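Local coordinates for type III chaperone protein ShcA (Pseudomonas syringae pv. tomato, PDB 4G6T), which probably serves as a class IA type III secretion chaperone, binding an effector protein of the plant pathogen and keeping it fit for export, at residues D14-S19 with P109-E114; C33-I36 with A42-L45; A75-P78 with G83-L86. One frame throughout, in Å; residues are numbered along the deposited sequence.

Contact 1 (D14-S19 with P109-E114); sequences DDFSRS and PTLKRE
Phe16 reaches from helix 8-19 to two consecutive residues of helix 108-127 and meets each in a different way. Over one face of its ring sits the CD2 methyl of Leu111, a CH-pi contact with Leu111 CD2 4.1 Å from the centroid of the Phe16 ring, displaced toward the rim rather than centred. At the ring's edge, near its plane, the alkyl chain of Lys112 comes in, with Lys112 CG 3.8 Å from Phe16 CE1. The lysine then runs on past the ring to the end of the first helix, where its ammonium donates a hydrogen bond from Lys112 NZ to Ser19 OG at 2.7 Å.

Torsions explain how these groups arrive. The Phe16 CA-CB bond runs along the flank of the contact, and a chi1 of 174°, setting CG opposite the backbone N, swings the ring across to the other helix. Lys112 is fully extended beyond CG, so one side chain can set its CG methylene at the ring edge and still bring its ammonium to a hydroxyl. Ser19 is the last residue of helix 8-19, and the nearby partial negative charge of that helix end probably suits the ammonium.

The short helical segments are 10.6 Å apart at closest approach and cross at -71°, a gap bridged chiefly by the Phe16 ring and the extended Lys112 chain; the nearest CA atoms, those of Phe16 and Lys112, are 8.1 Å apart. Behind this first shell, Phe16 also packs on Leu25 and Met115, while Lys112 touches Leu20 and an apolar side chain on the chain of another protein. Leu111 also packs on Leu54 and Leu56 of strand 53-59, so helix 108-127 rests on the antiparallel sheet, while helix 8-19 packs across it through Phe16.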
loop_
_atom_site.group_PDB
_atom_site.type_symbol
_atom_site.label_atom_id
_atom_site.label_comp_id
_atom_site.label_asym_id
_atom_site.label_seq_id
_atom_site.Cartn_x
_atom_site.Cartn_y
_atom_site.Cartn_z
ATOM N N ASP A 14 6.483 7.765 8.677
ATOM C CA ASP A 14 6.242 8.647 9.844
ATOM C C ASP A 14 5.903 10.070 9.495
ATOM O O ASP A 14 5.007 10.663 10.109
ATOM C CB ASP A 14 7.486 8.657 10.721
ATOM C CG ASP A 14 7.756 7.326 11.404
ATOM O OD1 ASP A 14 6.900 6.394 11.399
ATOM O OD2 ASP A 14 8.937 7.152 11.909
ATOM N N ASP A 15 6.578 10.646 8.543
ATOM C CA ASP A 15 6.301 12.004 8.077
ATOM C C ASP A 15 4.921 12.100 7.404
ATOM O O ASP A 15 4.234 13.105 7.542
ATOM C CB ASP A 15 7.376 12.513 7.116
ATOM C CG ASP A 15 8.681 12.913 7.840
ATOM O OD1 ASP A 15 8.668 12.868 9.078
ATOM O OD2 ASP A 15 9.666 13.305 7.178
ATOM N N PHE A 16 4.566 11.052 6.664
ATOM C CA PHE A 16 3.239 10.974 6.013
ATOM C C PHE A 16 2.136 10.941 7.063
ATOM O O PHE A 16 1.181 11.718 6.974
ATOM C CB PHE A 16 3.253 9.726 5.121
ATOM C CG PHE A 16 1.938 9.368 4.464
ATOM C CD1 PHE A 16 1.555 10.012 3.320
ATOM C CD2 PHE A 16 1.200 8.304 4.936
ATOM C CE1 PHE A 16 0.385 9.642 2.657
ATOM C CE2 PHE A 16 0.013 7.930 4.295
ATOM C CZ PHE A 16 -0.377 8.618 3.165
ATOM N N SER A 17 2.326 10.126 8.097
ATOM C CA SER A 17 1.365 9.969 9.197
ATOM C C SER A 17 1.239 11.335 9.883
ATOM O O SER A 17 0.147 11.782 10.203
ATOM C CB SER A 17 1.810 8.895 10.167
ATOM O OG SER A 17 1.944 7.598 9.601
ATOM N N ARG A 18 2.348 12.021 10.084
ATOM C CA ARG A 18 2.296 13.343 10.762
ATOM C C ARG A 18 1.513 14.339 9.933
ATOM O O ARG A 18 0.771 15.183 10.465
ATOM C CB ARG A 18 3.707 13.881 10.987
ATOM C CG ARG A 18 4.443 13.244 12.151
ATOM C CD ARG A 18 5.868 13.771 12.226
ATOM N NE ARG A 18 6.629 13.066 13.242
ATOM C CZ ARG A 18 7.833 13.417 13.702
ATOM N NH1 ARG A 18 8.499 14.491 13.262
ATOM N NH2 ARG A 18 8.377 12.672 14.641
ATOM N N SER A 19 1.676 14.257 8.623
ATOM C CA SER A 19 0.949 15.129 7.702
ATOM C C SER A 19 -0.564 14.824 7.766
ATOM O O SER A 19 -1.377 15.731 7.705
ATOM C CB SER A 19 1.426 14.917 6.270
ATOM O OG SER A 19 1.024 16.003 5.457
ATOM N N PRO A 109 4.699 14.620 -0.469
ATOM C CA PRO A 109 3.707 15.009 -1.523
ATOM C C PRO A 109 3.613 13.988 -2.659
ATOM O O PRO A 109 2.491 13.772 -3.153
ATOM C CB PRO A 109 4.215 16.338 -2.047
ATOM C CG PRO A 109 5.082 16.882 -0.919
ATOM C CD PRO A 109 5.716 15.683 -0.283
ATOM N N THR A 110 4.729 13.400 -3.066
ATOM C CA THR A 110 4.708 12.355 -4.141
ATOM C C THR A 110 3.936 11.156 -3.693
ATOM O O THR A 110 3.111 10.613 -4.450
ATOM C CB THR A 110 6.115 11.980 -4.628
ATOM O OG1 THR A 110 6.658 13.148 -5.260
ATOM C CG2 THR A 110 6.063 10.864 -5.625
ATOM N N LEU A 111 4.160 10.678 -2.480
ATOM C CA LEU A 111 3.410 9.574 -1.987
ATOM C C LEU A 111 1.906 9.889 -1.972
ATOM O O LEU A 111 1.062 9.037 -2.315
ATOM C CB LEU A 111 3.926 9.128 -0.597
ATOM C CG LEU A 111 3.193 7.995 0.109
ATOM C CD1 LEU A 111 3.143 6.692 -0.675
ATOM C CD2 LEU A 111 3.839 7.690 1.458
ATOM N N LYS A 112 1.544 11.067 -1.470
ATOM C CA LYS A 112 0.120 11.503 -1.442
ATOM C C LYS A 112 -0.472 11.486 -2.847
ATOM O O LYS A 112 -1.548 10.876 -3.048
ATOM C CB LYS A 112 -0.031 12.893 -0.828
ATOM C CG LYS A 112 0.230 12.929 0.664
ATOM C CD LYS A 112 0.007 14.334 1.180
ATOM C CE LYS A 112 0.141 14.308 2.686
ATOM N NZ LYS A 112 -0.314 15.623 3.158
ATOM N N ARG A 113 0.225 12.101 -3.787
ATOM C CA ARG A 113 -0.254 12.207 -5.176
ATOM C C ARG A 113 -0.412 10.822 -5.803
ATOM O O ARG A 113 -1.452 10.506 -6.477
ATOM C CB ARG A 113 0.714 13.032 -5.999
ATOM C CG ARG A 113 0.264 13.281 -7.431
ATOM C CD ARG A 113 1.181 14.231 -8.188
ATOM N NE ARG A 113 2.576 13.770 -8.235
ATOM C CZ ARG A 113 3.572 14.250 -7.478
ATOM N NH1 ARG A 113 3.395 15.217 -6.565
ATOM N NH2 ARG A 113 4.769 13.751 -7.641
ATOM N N GLU A 114 0.546 9.952 -5.619
ATOM C CA GLU A 114 0.491 8.655 -6.183
ATOM C C GLU A 114 -0.568 7.761 -5.534
ATOM O O GLU A 114 -1.209 6.959 -6.216
ATOM C CB GLU A 114 1.836 7.940 -6.191
ATOM C CG GLU A 114 2.860 8.691 -7.049
ATOM C CD GLU A 114 2.668 8.492 -8.533
ATOM O OE1 GLU A 114 1.786 7.711 -9.013
ATOM O OE2 GLU A 114 3.426 9.189 -9.248
#

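Contact 2 (C33-I36 with A42-L45); sequences CNMI and ALTL
Cys33 and Leu45 form a hydrogen-bonded antiparallel pair: Cys33 N reaches Leu45 O at 2.8 Å, and Leu45 N returns to Cys33 O at 2.9 Å. Their CB atoms lie on the same face of the sheet. Asn34 and Thr44, a non-hydrogen-bonded pair, turn to the other face and lie side by side; Thr44 OG1 donates to Asn34 OD1, although the amide oxygen sits too close to the threonine methyl, so its exact place is doubtful. At Met35 the backbone bonds resume, Met35 N to Leu43 O and Leu43 N to Met35 O. The thioether bends at its last torsion (chi3 -83°), which carries the methyl over the neighbouring strand: Met35 CE is pressed against Leu43 CD2 at 3.4 Å and Leu45 CG at 3.5 Å, tight packing for carbon. Leu43 and Leu45 continue this apolar layer to Leu118, Leu119 and Leu111 of helix 108-127. Ile36 pairs with Ala42, and Met35 and Ile36 also pair with an antiparallel strand on the chain of another protein. This is a beta hairpin at a sheet edge, extended by beta augmentation, consistent with a CesT-family chaperone holding its partner.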
loop_
_atom_site.group_PDB
_atom_site.type_symbol
_atom_site.label_atom_id
_atom_site.label_comp_id
_atom_site.label_asym_id
_atom_site.label_seq_id
_atom_site.Cartn_x
_atom_site.Cartn_y
_atom_site.Cartn_z
ATOM N N CYS A 33 2.567 -2.231 4.948
ATOM C CA CYS A 33 1.632 -1.410 5.728
ATOM C C CYS A 33 0.279 -1.513 5.048
ATOM O O CYS A 33 0.070 -0.852 4.035
ATOM C CB CYS A 33 2.057 0.058 5.785
ATOM S SG CYS A 33 0.894 1.074 6.771
ATOM N N ASN A 34 -0.664 -2.281 5.623
ATOM C CA ASN A 34 -2.008 -2.465 5.089
ATOM C C ASN A 34 -2.908 -1.404 5.584
ATOM O O ASN A 34 -2.869 -1.089 6.814
ATOM C CB ASN A 34 -2.572 -3.806 5.531
ATOM C CG ASN A 34 -1.839 -4.987 4.998
ATOM O OD1 ASN A 34 -1.146 -4.891 3.977
ATOM N ND2 ASN A 34 -1.978 -6.123 5.662
ATOM N N MET A 35 -3.739 -0.855 4.722
ATOM C CA MET A 35 -4.598 0.246 5.035
ATOM C C MET A 35 -5.974 0.026 4.384
ATOM O O MET A 35 -6.112 -0.625 3.340
ATOM C CB MET A 35 -4.062 1.543 4.481
ATOM C CG MET A 35 -2.770 2.012 5.103
ATOM S SD MET A 35 -2.137 3.397 4.091
ATOM C CE MET A 35 -1.318 2.416 2.833
ATOM N N ILE A 36 -7.030 0.546 5.042
ATOM C CA ILE A 36 -8.332 0.688 4.432
ATOM C C ILE A 36 -8.653 2.144 4.257
ATOM O O ILE A 36 -8.489 2.932 5.192
ATOM C CB ILE A 36 -9.456 -0.040 5.210
ATOM C CG1 ILE A 36 -9.215 -1.551 5.239
ATOM C CG2 ILE A 36 -10.839 0.334 4.630
ATOM C CD1 ILE A 36 -10.028 -2.364 6.234
ATOM N N ALA A 42 -8.992 -1.354 -0.279
ATOM C CA ALA A 42 -7.892 -2.016 0.337
ATOM C C ALA A 42 -6.570 -1.683 -0.346
ATOM O O ALA A 42 -6.486 -1.913 -1.547
ATOM C CB ALA A 42 -8.109 -3.518 0.384
ATOM N N LEU A 43 -5.584 -1.184 0.399
ATOM C CA LEU A 43 -4.323 -0.639 -0.181
ATOM C C LEU A 43 -3.208 -1.128 0.718
ATOM O O LEU A 43 -3.344 -1.273 1.953
ATOM C CB LEU A 43 -4.354 0.874 -0.311
ATOM C CG LEU A 43 -3.380 1.654 -1.223
ATOM C CD1 LEU A 43 -4.019 2.899 -1.807
ATOM C CD2 LEU A 43 -2.119 2.042 -0.455
ATOM N N THR A 44 -2.064 -1.443 0.139
ATOM C CA THR A 44 -0.898 -1.826 0.902
ATOM C C THR A 44 0.298 -1.069 0.404
ATOM O O THR A 44 0.461 -0.885 -0.813
ATOM C CB THR A 44 -0.574 -3.309 0.952
ATOM O OG1 THR A 44 -1.768 -4.031 1.349
ATOM C CG2 THR A 44 0.457 -3.478 2.060
ATOM N N LEU A 45 1.113 -0.565 1.308
ATOM C CA LEU A 45 2.445 -0.056 0.943
ATOM C C LEU A 45 3.470 -1.112 1.285
ATOM O O LEU A 45 3.475 -1.658 2.414
ATOM C CB LEU A 45 2.763 1.187 1.718
ATOM C CG LEU A 45 1.945 2.429 1.568
ATOM C CD1 LEU A 45 2.433 3.555 2.462
ATOM C CD2 LEU A 45 1.858 2.885 0.118
#

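Contact 3 (A75-P78 with G83-L86)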
loop_
_atom_site.group_PDB
_atom_site.type_symbol
_atom_site.label_atom_id
_atom_site.label_comp_id
_atom_site.label_asym_id
_atom_site.label_seq_id
_atom_site.Cartn_x
_atom_site.Cartn_y
_atom_site.Cartn_z
ATOM N N ALA A 75 -3.711 -2.557 -18.668
ATOM C CA ALA A 75 -2.394 -3.005 -18.246
ATOM C C ALA A 75 -1.287 -2.176 -18.901
ATOM O O ALA A 75 -0.159 -2.214 -18.386
ATOM C CB ALA A 75 -2.173 -4.469 -18.461
ATOM N N LEU A 76 -1.587 -1.511 -20.021
ATOM C CA LEU A 76 -0.572 -0.678 -20.676
ATOM C C LEU A 76 -0.460 0.682 -20.082
ATOM O O LEU A 76 0.381 1.497 -20.462
ATOM C CB LEU A 76 -0.854 -0.576 -22.201
ATOM C CG LEU A 76 0.335 -0.557 -23.171
ATOM C CD1 LEU A 76 1.322 -1.694 -23.001
ATOM C CD2 LEU A 76 -0.261 -0.527 -24.594
ATOM N N ASN A 77 -1.348 1.079 -19.165
ATOM C CA ASN A 77 -1.307 2.406 -18.636
ATOM C C ASN A 77 0.052 2.964 -18.145
ATOM O O ASN A 77 0.341 4.123 -18.404
ATOM C CB ASN A 77 -2.373 2.512 -17.493
ATOM C CG ASN A 77 -2.728 3.932 -17.143
ATOM O OD1 ASN A 77 -3.185 4.781 -17.915
ATOM N ND2 ASN A 77 -2.470 4.267 -15.836
ATOM N N PRO A 78 0.839 2.149 -17.455
ATOM C CA PRO A 78 2.186 2.643 -17.050
ATOM C C PRO A 78 3.010 3.120 -18.217
ATOM O O PRO A 78 3.743 4.064 -18.069
ATOM C CB PRO A 78 2.770 1.475 -16.337
ATOM C CG PRO A 78 1.553 0.674 -15.826
ATOM C CD PRO A 78 0.576 0.816 -16.948
ATOM N N GLY A 83 1.409 6.182 -14.985
ATOM C CA GLY A 83 0.384 5.921 -13.960
ATOM C C GLY A 83 0.296 4.510 -13.540
ATOM O O GLY A 83 1.123 3.670 -13.825
ATOM N N PRO A 84 -0.713 4.196 -12.683
ATOM C CA PRO A 84 -0.817 2.865 -12.179
ATOM C C PRO A 84 -1.074 1.760 -13.175
ATOM O O PRO A 84 -1.599 2.050 -14.260
ATOM C CB PRO A 84 -2.069 2.911 -11.240
ATOM C CG PRO A 84 -2.496 4.274 -11.242
ATOM C CD PRO A 84 -1.716 5.143 -12.181
ATOM N N GLY A 85 -0.712 0.581 -12.840
ATOM C CA GLY A 85 -0.896 -0.585 -13.671
ATOM C C GLY A 85 -1.947 -1.489 -13.087
ATOM O O GLY A 85 -2.553 -1.185 -12.026
ATOM N N LEU A 86 -2.141 -2.608 -13.747
ATOM C CA LEU A 86 -2.953 -3.699 -13.224
ATOM C C LEU A 86 -2.471 -5.040 -13.755
ATOM O O LEU A 86 -1.745 -5.148 -14.802
ATOM C CB LEU A 86 -4.423 -3.443 -13.532
ATOM C CG LEU A 86 -4.983 -3.608 -14.936
ATOM C CD1 LEU A 86 -5.069 -5.108 -15.324
ATOM C CD2 LEU A 86 -6.350 -2.919 -15.133
HETATM O O HOH W 1 0.102 -3.080 -15.707
#
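Ala75 and Leu86 face each other with CA atoms 5.1 Å apart, as do Pro78 and Gly83 at 4.9 Å, because the chain doubles back through the short helix 77-81 and returns into strand 85-88.

Among the side chains, Asn77 provides the direct polar link. With CG opposite its backbone N (chi1 -162°), the amide swings across so that Asn77 ND2 donates to Pro84 O at 2.9 Å. The bond is nearly straight, 168° at the hydrogen, lies within the amide plane and meets a lone pair in the plane of the carbonyl. Asn77 OD1 is hydrogen-bonded to Asn81 ND2, and Asn81 OD1 to Gly83 N, so the two asparagines tie the turn together from within and fix which way the Asn77 amide is flipped.

Pro78 lays its ring against the glycine backbone, with Pro78 CG only 3.5 Å from Gly85 CA, a snug fit. Its CA also approaches Gly83 O in a CA-H...O contact. At the far end, the Ala75 methyl sits 4.3 Å from Leu86 CD1 (CB to CD1), and between the backbones one water donates to Ala75 O at 2.8 Å and accepts from Leu86 N at 3.0 Å.

Behind the turn stands helix 108-127: Trp121 packs on Asn77 and Pro84 and bonds through NE1 to Gly85 O, while Trp125 packs on Leu86. The chemistry implies a junction held jointly by an amide bond to a main-chain carbonyl, a water relay between backbones, and close packing of Pro78 on the glycines.

Helix 108-127 is the common thread. Contacts 1 and 2 lie 14 Å apart between centres and join through Leu111 and Leu45, whose CD1 and CD2 atoms respectively are 4.1 Å apart, so the helix crossing and the hairpin share one apolar layer. Contact 3 is separate: its centre lies about 22 Å from contact 1 and 19 Å from contact 2, across the middle of the chain from the latter. Strands 32-37 and 85-88, the outermost strands within this chain, put contacts 2 and 3 at opposite edges of one sheet. The chain of another protein reaches contacts 1 and 2 but not contact 3, most directly at the hairpin's edge strand.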